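Local coordinates for protein DyP (Bjerkandera adusta, PDB 3VXJ) that is a heme b peroxidase of the dye-decolorizing family that probably uses hydrogen peroxide to oxidise dyes and phenols, and here holds 2,6-dimethoxyphenol, at residues Leu256-Phe261 with Ala268-Ala273; Trp264-Pro269 with Thr275-Ala280; Pro279-Gly282 with Gln286-Asn289. One frame throughout, in Å; residues are numbered along the deposited sequence.

Interaction 1. Residues Leu256-Phe261 with Ala268-Ala273. With HEM (protoporphyrin IX containing Fe), chain B.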
# COMPACT_ATOMS: atom_id res chain seq x y z
N LEU A 256 21.59 8.68 -0.10
CA LEU A 256 21.43 7.25 0.16
C LEU A 256 19.96 6.87 0.35
O LEU A 256 19.50 5.86 -0.21
CB LEU A 256 22.30 6.80 1.35
CG LEU A 256 22.21 5.31 1.69
CD1 LEU A 256 22.64 4.43 0.53
CD2 LEU A 256 23.06 5.02 2.90
N GLY A 257 19.21 7.67 1.11
CA GLY A 257 17.77 7.43 1.27
C GLY A 257 17.05 7.41 -0.07
O GLY A 257 16.25 6.50 -0.34
N ALA A 258 17.36 8.39 -0.91
CA ALA A 258 16.76 8.44 -2.25
C ALA A 258 17.13 7.25 -3.12
O ALA A 258 16.31 6.77 -3.90
CB ALA A 258 17.10 9.77 -2.95
N ARG A 259 18.36 6.77 -2.98
CA ARG A 259 18.82 5.59 -3.72
C ARG A 259 18.09 4.32 -3.27
O ARG A 259 17.82 3.43 -4.08
CB ARG A 259 20.34 5.44 -3.55
CG ARG A 259 21.16 6.56 -4.16
CD ARG A 259 21.20 6.47 -5.67
NE ARG A 259 22.09 5.39 -6.09
CZ ARG A 259 22.33 5.10 -7.37
NH1 ARG A 259 21.77 5.80 -8.33
NH2 ARG A 259 23.15 4.11 -7.67
N MET A 260 17.78 4.25 -1.98
CA MET A 260 17.05 3.11 -1.44
C MET A 260 15.61 3.08 -1.95
O MET A 260 15.08 2.01 -2.25
CB MET A 260 17.09 3.13 0.09
CG MET A 260 18.48 2.88 0.64
SD MET A 260 18.72 3.40 2.35
CE MET A 260 17.87 2.09 3.21
N PHE A 261 14.99 4.25 -2.06
CA PHE A 261 13.59 4.32 -2.50
C PHE A 261 13.41 4.36 -4.01
O PHE A 261 12.41 3.83 -4.53
CB PHE A 261 12.86 5.50 -1.87
CG PHE A 261 12.22 5.15 -0.55
CD1 PHE A 261 10.99 4.49 -0.53
CD2 PHE A 261 12.84 5.46 0.65
CE1 PHE A 261 10.40 4.14 0.68
CE2 PHE A 261 12.25 5.12 1.86
CZ PHE A 261 11.03 4.46 1.88
N ALA A 268 10.60 13.50 -6.33
CA ALA A 268 11.31 13.52 -7.60
C ALA A 268 11.94 12.14 -7.85
O ALA A 268 12.68 11.65 -7.00
CB ALA A 268 12.37 14.61 -7.61
N PRO A 269 11.62 11.49 -8.98
CA PRO A 269 12.21 10.18 -9.22
C PRO A 269 13.69 10.31 -9.58
O PRO A 269 14.06 11.17 -10.38
CB PRO A 269 11.40 9.64 -10.40
CG PRO A 269 10.94 10.86 -11.13
CD PRO A 269 10.74 11.92 -10.09
N ILE A 270 14.53 9.46 -9.00
CA ILE A 270 15.96 9.56 -9.25
C ILE A 270 16.35 9.24 -10.70
O ILE A 270 17.36 9.74 -11.19
CB ILE A 270 16.82 8.76 -8.21
CG1 ILE A 270 16.69 7.24 -8.40
CG2 ILE A 270 16.50 9.22 -6.76
CD1 ILE A 270 17.50 6.44 -7.38
N ASP A 271 15.51 8.48 -11.40
CA ASP A 271 15.78 8.22 -12.82
C ASP A 271 15.79 9.53 -13.62
O ASP A 271 16.55 9.67 -14.57
CB ASP A 271 14.76 7.23 -13.39
CG ASP A 271 15.19 6.66 -14.72
OD1 ASP A 271 16.41 6.56 -14.97
OD2 ASP A 271 14.29 6.30 -15.51
N LEU A 272 14.98 10.50 -13.21
CA LEU A 272 14.97 11.84 -13.83
C LEU A 272 15.89 12.85 -13.16
O LEU A 272 16.39 13.77 -13.81
CB LEU A 272 13.55 12.41 -13.88
CG LEU A 272 12.52 11.60 -14.67
CD1 LEU A 272 11.16 12.30 -14.62
CD2 LEU A 272 12.97 11.39 -16.11
N ALA A 273 16.10 12.69 -11.85
CA ALA A 273 16.90 13.59 -11.03
C ALA A 273 17.95 12.76 -10.30
O ALA A 273 17.84 12.52 -9.09
CB ALA A 273 16.00 14.32 -10.05
CHA HEM B . 5.83 3.32 -4.05
CHB HEM B . 6.91 3.81 0.64
CHC HEM B . 5.65 -0.79 1.46
CHD HEM B . 4.52 -1.30 -3.22
C1A HEM B . 6.27 3.84 -2.86
C2A HEM B . 6.81 5.16 -2.68
C3A HEM B . 7.12 5.29 -1.38
C4A HEM B . 6.75 4.07 -0.71
CMA HEM B . 7.72 6.52 -0.67
CAA HEM B . 7.04 6.18 -3.82
CBA HEM B . 5.86 7.10 -4.13
CGA HEM B . 4.72 6.40 -4.85
O1A HEM B . 4.85 6.04 -6.04
O2A HEM B . 3.64 6.24 -4.21
C1B HEM B . 6.65 2.61 1.28
C2B HEM B . 6.84 2.35 2.69
C3B HEM B . 6.48 1.08 2.92
C4B HEM B . 6.05 0.51 1.66
CMB HEM B . 7.37 3.39 3.70
CAB HEM B . 6.47 0.31 4.26
CBB HEM B . 6.38 0.93 5.43
C1C HEM B . 5.28 -1.33 0.26
C2C HEM B . 4.91 -2.72 0.03
C3C HEM B . 4.61 -2.86 -1.27
C4C HEM B . 4.78 -1.57 -1.89
CMC HEM B . 4.87 -3.79 1.14
CAC HEM B . 4.15 -4.14 -2.03
CBC HEM B . 4.64 -5.35 -1.73
C1D HEM B . 4.71 -0.09 -3.84
C2D HEM B . 4.32 0.17 -5.20
C3D HEM B . 4.74 1.59 -5.46
C4D HEM B . 5.33 2.06 -4.23
CMD HEM B . 3.65 -0.76 -6.23
CAD HEM B . 4.56 2.32 -6.80
CBD HEM B . 5.71 1.90 -7.71
CGD HEM B . 5.61 2.53 -9.07
O1D HEM B . 6.62 3.13 -9.52
O2D HEM B . 4.54 2.42 -9.71
NA HEM B . 6.27 3.20 -1.65
NB HEM B . 6.20 1.45 0.66
NC HEM B . 5.22 -0.68 -0.95
ND HEM B . 5.27 1.05 -3.28
FE HEM B . 5.81 1.23 -1.31
O HOH W 1 3.96 1.91 -0.97
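I270 CD1 approaches the R259 guanidinium obliquely, and the closest approach of the two side chains is made one step back along the arginine, R259 CD to I270 CD1 at 4.1 Å. The other flat group, the ring of F261, lies near the heme instead: the meso carbon HEM CHB sits at the ring edge, close to its plane, 3.5 Å from F261 CE1, and the ring of F169 meets that of F261 with planes about 30° apart.

I270 reaches the helix with both branches. Its CG1 sits between backbone N and carbonyl carbon (chi1 71°); with the chain extended at chi2, CD1 lies against the helix backbone, 3.7 Å from A258 O and 4.0 Å from R259 CA. The second branch, I270 CG2, packs on A258 CB at 3.9 Å. The contact buries 140 Å², and all three touching residues are buried. R259, bent at chi2 and chi3, crosses I270 at about a right angle; its polar end is occupied by backbone carbonyls, NE with L405 O and NH2 with G404 O and E300 O.

Backbone hydrogen bonds tie I270 to G262, and M260 and F261 to H308 and V309 respectively. H308 is the axial ligand of the heme iron, whose bound water stands 2.0 Å from HEM FE, on the side of the porphyrin away from F261. The arrangement is a helix C-terminus packed by the chain returning from it, with the last turn of helix 249-261 forming part of the proximal wall of the DyP heme pocket.

Interaction 2. Residues Trp264-Pro269 with Thr275-Ala280; sequences WKSGAP and TADDPA. With DMS (dimethyl sulfoxide), chain F.
W264 lies against the backbone of A276 and D277, with D277 CA 3.6 Å from the centroid of its five-membered ring and 8° off the normal, a CH-pi contact over one face. D277 N stands above the same plane, nearer the rim, and W264 CZ2 comes within 3.3 Å of A276 C. The carboxylate of D277 slides past the indole, the planes 21° apart.

CG of D277 lies opposite its backbone N (chi1 -174°), which carries OD1 to S266: S266 OG donates to D277 OD1 at 2.6 Å on the syn lone pair. The same hydroxyl, part of the type I turn W264-G267, accepts from A268 N at 3.1 Å, an ST turn, and so both donates and accepts. Water 2 donates to D277 OD2 at 2.6 Å and accepts a weak bond from S266 N. A268 CB lies 3.4 Å from D278 O.

The indole is oriented by its bond from NE1 to A273 O. With a leucine in place of W264, A273 O would probably lose its donor and the backbone at D277 the flat surface it rests on.

K265 forms a salt bridge with E254 of helix 249-261 and binds dimethyl sulfoxide, probably from the crystallisation liquor. D278 N-caps helix 279-282, OD1 bonding L281 N. The contact packs the loop after helix 249-261 on the residues leading into helix 279-282, where T275 O accepts from N242 ND2 of strand 241-242.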
# COMPACT_ATOMS: atom_id res chain seq x y z
N TRP A 264 13.55 10.84 -4.39
CA TRP A 264 13.84 11.78 -3.31
C TRP A 264 12.60 11.95 -2.42
O TRP A 264 11.47 11.61 -2.81
CB TRP A 264 14.24 13.14 -3.89
CG TRP A 264 15.48 13.09 -4.71
CD1 TRP A 264 15.57 12.91 -6.06
CD2 TRP A 264 16.83 13.24 -4.24
NE1 TRP A 264 16.89 12.92 -6.46
CE2 TRP A 264 17.68 13.13 -5.36
CE3 TRP A 264 17.40 13.47 -2.98
CZ2 TRP A 264 19.07 13.22 -5.26
CZ3 TRP A 264 18.79 13.56 -2.87
CH2 TRP A 264 19.61 13.45 -4.02
N LYS A 265 12.80 12.50 -1.23
CA LYS A 265 11.69 12.73 -0.31
C LYS A 265 10.60 13.61 -0.92
O LYS A 265 9.42 13.46 -0.60
CB LYS A 265 12.21 13.33 1.00
CG LYS A 265 12.91 12.30 1.87
CD LYS A 265 13.55 12.94 3.08
CE LYS A 265 14.17 11.88 3.97
NZ LYS A 265 14.90 12.55 5.08
N SER A 266 11.00 14.51 -1.82
CA SER A 266 10.07 15.42 -2.50
C SER A 266 9.15 14.68 -3.47
O SER A 266 8.17 15.25 -3.93
CB SER A 266 10.86 16.43 -3.31
OG SER A 266 11.46 15.76 -4.41
N GLY A 267 9.50 13.44 -3.81
CA GLY A 267 8.81 12.71 -4.86
C GLY A 267 9.54 12.70 -6.19
O GLY A 267 9.15 11.98 -7.10
N ALA A 268 10.60 13.50 -6.33
CA ALA A 268 11.31 13.52 -7.60
C ALA A 268 11.94 12.14 -7.85
O ALA A 268 12.68 11.65 -7.00
CB ALA A 268 12.37 14.61 -7.61
N PRO A 269 11.62 11.49 -8.98
CA PRO A 269 12.21 10.18 -9.22
C PRO A 269 13.69 10.31 -9.58
O PRO A 269 14.06 11.17 -10.38
CB PRO A 269 11.40 9.64 -10.40
CG PRO A 269 10.94 10.86 -11.13
CD PRO A 269 10.74 11.92 -10.09
N THR A 275 21.19 13.05 -9.40
CA THR A 275 22.27 13.55 -8.53
C THR A 275 21.87 14.54 -7.44
O THR A 275 22.61 14.72 -6.48
CB THR A 275 23.43 14.16 -9.34
OG1 THR A 275 22.93 15.23 -10.15
CG2 THR A 275 24.09 13.09 -10.21
N ALA A 276 20.72 15.18 -7.60
CA ALA A 276 20.24 16.16 -6.62
C ALA A 276 18.73 16.20 -6.71
O ALA A 276 18.14 15.90 -7.76
CB ALA A 276 20.81 17.54 -6.90
N ASP A 277 18.10 16.55 -5.59
CA ASP A 277 16.66 16.67 -5.55
C ASP A 277 16.18 17.78 -6.49
O ASP A 277 16.91 18.74 -6.77
CB ASP A 277 16.22 16.90 -4.10
CG ASP A 277 14.71 16.88 -3.92
OD1 ASP A 277 13.97 16.34 -4.78
OD2 ASP A 277 14.25 17.43 -2.90
N ASP A 278 14.97 17.61 -7.00
CA ASP A 278 14.30 18.62 -7.80
C ASP A 278 12.88 18.69 -7.24
O ASP A 278 11.99 17.96 -7.69
CB ASP A 278 14.30 18.23 -9.28
CG ASP A 278 13.63 19.27 -10.19
OD1 ASP A 278 12.87 20.14 -9.71
OD2 ASP A 278 13.88 19.20 -11.41
N PRO A 279 12.67 19.54 -6.22
CA PRO A 279 11.37 19.56 -5.57
C PRO A 279 10.22 20.01 -6.49
O PRO A 279 9.10 19.53 -6.32
CB PRO A 279 11.57 20.56 -4.41
CG PRO A 279 13.03 20.54 -4.16
CD PRO A 279 13.67 20.34 -5.50
N ALA A 280 10.52 20.87 -7.47
CA ALA A 280 9.52 21.27 -8.47
C ALA A 280 9.02 20.07 -9.25
O ALA A 280 7.81 19.93 -9.50
CB ALA A 280 10.09 22.34 -9.41
S DMS F . 17.59 9.98 6.25
O DMS F . 15.99 10.66 6.61
C1 DMS F . 17.64 9.63 4.47
C2 DMS F . 18.81 11.32 6.22
O HOH W 2 13.61 15.78 -0.97

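Interaction 3. Residues Pro279-Gly282 with Gln286-Asn289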
# COMPACT_ATOMS: atom_id res chain seq x y z
N PRO A 279 12.67 19.54 -6.22
CA PRO A 279 11.37 19.56 -5.57
C PRO A 279 10.22 20.01 -6.49
O PRO A 279 9.10 19.53 -6.32
CB PRO A 279 11.57 20.56 -4.41
CG PRO A 279 13.03 20.54 -4.16
CD PRO A 279 13.67 20.34 -5.50
N ALA A 280 10.52 20.87 -7.47
CA ALA A 280 9.52 21.27 -8.47
C ALA A 280 9.02 20.07 -9.25
O ALA A 280 7.81 19.93 -9.50
CB ALA A 280 10.09 22.34 -9.41
N LEU A 281 9.95 19.19 -9.63
CA LEU A 281 9.59 17.94 -10.30
C LEU A 281 8.78 16.99 -9.40
O LEU A 281 7.79 16.41 -9.84
CB LEU A 281 10.84 17.25 -10.83
CG LEU A 281 10.69 15.82 -11.36
CD1 LEU A 281 9.73 15.76 -12.55
CD2 LEU A 281 12.06 15.30 -11.74
N GLY A 282 9.21 16.82 -8.15
CA GLY A 282 8.50 15.98 -7.19
C GLY A 282 7.03 16.34 -7.04
O GLY A 282 6.18 15.46 -6.90
N GLN A 286 2.51 15.77 -13.68
CA GLN A 286 2.66 15.65 -15.13
C GLN A 286 4.04 15.16 -15.58
O GLN A 286 4.22 14.80 -16.75
CB GLN A 286 2.32 16.98 -15.82
CG GLN A 286 0.89 17.44 -15.60
CD GLN A 286 -0.12 16.62 -16.38
OE1 GLN A 286 0.20 16.03 -17.42
NE2 GLN A 286 -1.36 16.59 -15.89
N ARG A 287 5.00 15.15 -14.66
CA ARG A 287 6.35 14.71 -14.99
C ARG A 287 6.95 13.72 -13.99
O ARG A 287 7.85 12.96 -14.34
CB ARG A 287 7.30 15.90 -15.12
CG ARG A 287 7.13 16.78 -16.33
CD ARG A 287 8.22 17.85 -16.34
NE ARG A 287 8.24 18.62 -15.09
CZ ARG A 287 9.34 18.99 -14.44
NH1 ARG A 287 10.56 18.67 -14.89
NH2 ARG A 287 9.23 19.69 -13.32
N ASN A 288 6.48 13.73 -12.74
CA ASN A 288 7.12 12.90 -11.70
C ASN A 288 6.94 11.39 -11.88
O ASN A 288 7.55 10.59 -11.15
CB ASN A 288 6.74 13.34 -10.27
CG ASN A 288 5.28 13.10 -9.93
OD1 ASN A 288 4.54 12.41 -10.65
ND2 ASN A 288 4.85 13.67 -8.81
N ASN A 289 6.14 11.00 -12.86
CA ASN A 289 6.00 9.58 -13.18
C ASN A 289 6.45 9.23 -14.60
O ASN A 289 6.31 8.09 -15.05
CB ASN A 289 4.57 9.10 -12.94
CG ASN A 289 4.53 7.76 -12.24
OD1 ASN A 289 5.52 7.32 -11.65
ND2 ASN A 289 3.38 7.11 -12.27
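The tight side of this contact is L281 wedged against R287 and N288. CD1 of L281 is 3.5 Å from R287 CB and lies over the centre of one guanidinium face, 3.7 Å above its plane. CG of L281 is turned opposite its backbone N (chi1 170°), beside the carbonyl carbon, which brings CD1 against the face of the guanidinium and R287 CB. R287 NH2 rests 3.5 Å from L281 CA, a van der Waals contact. On the other flank, N288 CB is 3.3 Å from L281 O, and N288 ND2 donates to G282 O at 2.9 Å with an N-H...O angle of 162°. The acceptor lies almost in the amide plane of N288, whereas the donor stands 47° out of the carbonyl plane of G282, so the bond is straight at the donor but well tilted at the acceptor.

G282 is the last residue of the short helix 279-282, so a side-chain amide from the following loop takes up a carbonyl at the helix C-terminal end. This loop runs on toward the heme: N288 touches I173, its carbonyl accepts from R263 NH1, and N289 bonds S174 OG and R315 NH2. I173, R263, S174 and R315 all bind heme b.

The solvent side is looser, where A280 faces the far end of R287. Both residues are exposed, and A280 O comes no nearer to R287 NH2 than 4.1 Å, with no hydrogen bond made. The charge of R287 has its partner in D284, through a salt bridge from NE to OD2.

In the fold
Interactions 1 and 2 adjoin, their centres about 7 Å apart: the indole packs on the first contact, with W264 NE1 3.7 Å from I270 CG2 and W264 CE3 3.7 Å from A258 CB. They share A268 and P269. Interactions 2 and 3 both use helix 279-282, with centres about 8 Å apart, and S266 OG lies 4.1 Å from G282 CA. P269 also joins 264-269 to 286-289, with P269 CG 3.4 Å from N288 O. Around the heme the three differ: F261 of interaction 1 touches it, while the side chains of N288 and W264 stay about 8 and 10 Å away, and N288 about 11 Å from a bound 2,6-dimethoxyphenol.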